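Local coordinates for polar amino acid ABC uptake transporter substrate binding protein (Streptococcus thermophilus LMG 18311, PDB 3HV1) that probably binds polar amino acids outside the cell and delivers them to an ABC uptake transporter, as a family 3 solute-binding protein, at residues A[168-172]-A[173-177]. Sequence-based numbering, arbitrary orientation.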
ATOM      1  N   LEU A 168      15.804  -6.840 -29.476  1.00 24.42           N
ATOM      2  CA  LEU A 168      16.228  -5.453 -29.663  1.00 24.61           C
ATOM      3  C   LEU A 168      16.815  -5.244 -31.062  1.00 23.48           C
ATOM      4  O   LEU A 168      16.543  -4.241 -31.713  1.00 23.83           O
ATOM      5  CB  LEU A 168      17.264  -5.067 -28.607  1.00 26.42           C
ATOM      6  CG  LEU A 168      17.649  -3.583 -28.580  1.00 27.04           C
ATOM      7  CD1 LEU A 168      16.414  -2.760 -28.254  1.00 27.85           C
ATOM      8  CD2 LEU A 168      18.741  -3.335 -27.547  1.00 29.78           C
ATOM      9  N   ILE A 169      17.628  -6.191 -31.527  1.00 24.92           N
ATOM     10  CA  ILE A 169      18.209  -6.072 -32.859  1.00 23.95           C
ATOM     11  C   ILE A 169      17.092  -5.816 -33.859  1.00 23.73           C
ATOM     12  O   ILE A 169      17.174  -4.906 -34.677  1.00 24.32           O
ATOM     13  CB  ILE A 169      18.975  -7.361 -33.258  1.00 26.84           C
ATOM     14  CG1 ILE A 169      20.274  -7.453 -32.454  1.00 28.24           C
ATOM     15  CG2 ILE A 169      19.263  -7.360 -34.761  1.00 25.53           C
ATOM     16  CD1 ILE A 169      21.051  -8.738 -32.653  1.00 32.45           C
ATOM     17  N   ASP A 170      16.034  -6.613 -33.780  1.00 24.90           N
ATOM     18  CA  ASP A 170      14.913  -6.453 -34.690  1.00 25.96           C
ATOM     19  C   ASP A 170      14.131  -5.163 -34.455  1.00 25.90           C
ATOM     20  O   ASP A 170      13.575  -4.593 -35.393  1.00 26.86           O
ATOM     21  CB  ASP A 170      13.988  -7.665 -34.597  1.00 27.86           C
ATOM     22  CG  ASP A 170      14.564  -8.894 -35.299  1.00 29.30           C
ATOM     23  OD1 ASP A 170      15.736  -8.846 -35.731  1.00 28.73           O
ATOM     24  OD2 ASP A 170      13.841  -9.902 -35.409  1.00 29.94           O
ATOM     25  N   LEU A 171      14.074  -4.701 -33.208  1.00 25.19           N
ATOM     26  CA  LEU A 171      13.362  -3.456 -32.932  1.00 21.73           C
ATOM     27  C   LEU A 171      14.176  -2.321 -33.550  1.00 19.92           C
ATOM     28  O   LEU A 171      13.611  -1.404 -34.131  1.00 22.55           O
ATOM     29  CB  LEU A 171      13.208  -3.216 -31.419  1.00 23.19           C
ATOM     30  CG  LEU A 171      12.364  -2.002 -31.004  1.00 20.57           C
ATOM     31  CD1 LEU A 171      10.891  -2.257 -31.348  1.00 20.78           C
ATOM     32  CD2 LEU A 171      12.501  -1.739 -29.508  1.00 23.31           C
ATOM     33  N   ASN A 172      15.502  -2.392 -33.430  1.00 19.35           N
ATOM     34  CA  ASN A 172      16.377  -1.352 -33.982  1.00 22.18           C
ATOM     35  C   ASN A 172      16.368  -1.285 -35.507  1.00 23.90           C
ATOM     36  O   ASN A 172      16.496  -0.208 -36.088  1.00 22.42           O
ATOM     37  CB  ASN A 172      17.823  -1.544 -33.493  1.00 23.14           C
ATOM     38  CG  ASN A 172      17.968  -1.300 -32.006  1.00 26.72           C
ATOM     39  OD1 ASN A 172      17.197  -0.534 -31.427  1.00 28.52           O
ATOM     40  ND2 ASN A 172      18.959  -1.933 -31.382  1.00 27.38           N
ATOM     41  N   SER A 173      16.213  -2.440 -36.152  1.00 25.07           N
ATOM     42  CA  SER A 173      16.204  -2.513 -37.609  1.00 28.12           C
ATOM     43  C   SER A 173      14.828  -2.229 -38.197  1.00 28.13           C
ATOM     44  O   SER A 173      14.700  -2.007 -39.400  1.00 27.67           O
ATOM     45  CB  SER A 173      16.646  -3.904 -38.071  1.00 29.09           C
ATOM     46  OG  SER A 173      15.593  -4.833 -37.887  1.00 31.34           O
ATOM     47  N   GLY A 174      13.799  -2.251 -37.353  1.00 28.11           N
ATOM     48  CA  GLY A 174      12.453  -2.001 -37.833  1.00 28.57           C
ATOM     49  C   GLY A 174      11.681  -3.279 -38.098  1.00 30.59           C
ATOM     50  O   GLY A 174      10.504  -3.239 -38.451  1.00 31.65           O
ATOM     51  N   ARG A 175      12.342  -4.419 -37.937  1.00 32.58           N
ATOM     52  CA  ARG A 175      11.695  -5.711 -38.148  1.00 34.12           C
ATOM     53  C   ARG A 175      10.377  -5.722 -37.388  1.00 33.81           C
ATOM     54  O   ARG A 175       9.347  -6.142 -37.915  1.00 32.79           O
ATOM     55  CB  ARG A 175      12.590  -6.833 -37.634  1.00 40.24           C
ATOM     56  CG  ARG A 175      13.073  -7.790 -38.698  1.00 45.69           C
ATOM     57  CD  ARG A 175      11.940  -8.650 -39.218  1.00 50.22           C
ATOM     58  NE  ARG A 175      12.368 -10.034 -39.374  1.00 53.76           N
ATOM     59  CZ  ARG A 175      13.384 -10.424 -40.138  1.00 55.69           C
ATOM     60  NH1 ARG A 175      14.082  -9.527 -40.828  1.00 56.04           N
ATOM     61  NH2 ARG A 175      13.708 -11.709 -40.202  1.00 55.77           N
ATOM     62  N   ILE A 176      10.423  -5.277 -36.134  1.00 30.59           N
ATOM     63  CA  ILE A 176       9.221  -5.190 -35.314  1.00 28.32           C
ATOM     64  C   ILE A 176       9.057  -3.732 -34.911  1.00 26.32           C
ATOM     65  O   ILE A 176      10.028  -2.970 -34.903  1.00 25.49           O
ATOM     66  CB  ILE A 176       9.304  -6.068 -34.040  1.00 28.58           C
ATOM     67  CG1 ILE A 176      10.543  -5.704 -33.219  1.00 27.70           C
ATOM     68  CG2 ILE A 176       9.295  -7.534 -34.428  1.00 28.98           C
ATOM     69  CD1 ILE A 176      10.713  -6.530 -31.947  1.00 26.46           C
ATOM     70  N   ASP A 177       7.829  -3.347 -34.588  1.00 24.29           N
ATOM     71  CA  ASP A 177       7.537  -1.971 -34.198  1.00 22.59           C
ATOM     72  C   ASP A 177       7.567  -1.758 -32.693  1.00 20.04           C
ATOM     73  O   ASP A 177       7.783  -0.647 -32.220  1.00 20.00           O
ATOM     74  CB  ASP A 177       6.158  -1.557 -34.717  1.00 24.19           C
ATOM     75  CG  ASP A 177       6.064  -1.619 -36.226  1.00 26.08           C
ATOM     76  OD1 ASP A 177       6.844  -0.918 -36.892  1.00 26.48           O
ATOM     77  OD2 ASP A 177       5.214  -2.372 -36.737  1.00 28.51           O
TER
HETATM   78  O   HOH W   1      16.936  -7.144 -38.204  1.00 41.19           O
HETATM   79  O   HOH W   2      11.145  -0.475 -34.702  1.00 19.86           O
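G174, in the C' position, ends helix 164-173 in a Schellman-like turn, where D170 and L171 in the last turn meet R175 and I176 just beyond it. S173 N donates to I169 O at 3.0 Å. G174 is the first residue to leave helical backbone angles, turning the chain with a positive phi (97°), and its N makes weak hydrogen bonds to the carbonyl oxygens of D170 and L171. The backbone folds back over D170 O, which has R175 N 2.8 Å away and accepts a weak bond from I176 N at 3.3 Å. This reversal lays D170 and R175 alongside each other, CB against CB at 3.4 Å. Their opposite charges remain 4.2 Å apart (D170 OD2 to R175 NE), with the oxygen well out of the guanidinium plane; OD2 is hydrogen-bonded to Y161 OH. A water links D170 OD1 to S173 OG. On the buried side, I176 CG1, set between its own backbone N and carbonyl carbon (chi1 56°), packs 3.6 Å from L171 CA. A second water donates to L171 O and I176 O, joining the last turn to the returning chain. The G174 N to L171 O bond and the closeness of R175 N to D170 O give the turn its Schellman-like character, and it leads into strand 178-182, as expected at the end of a beta-alpha-beta crossover in one lobe of a two-lobed solute-binding protein.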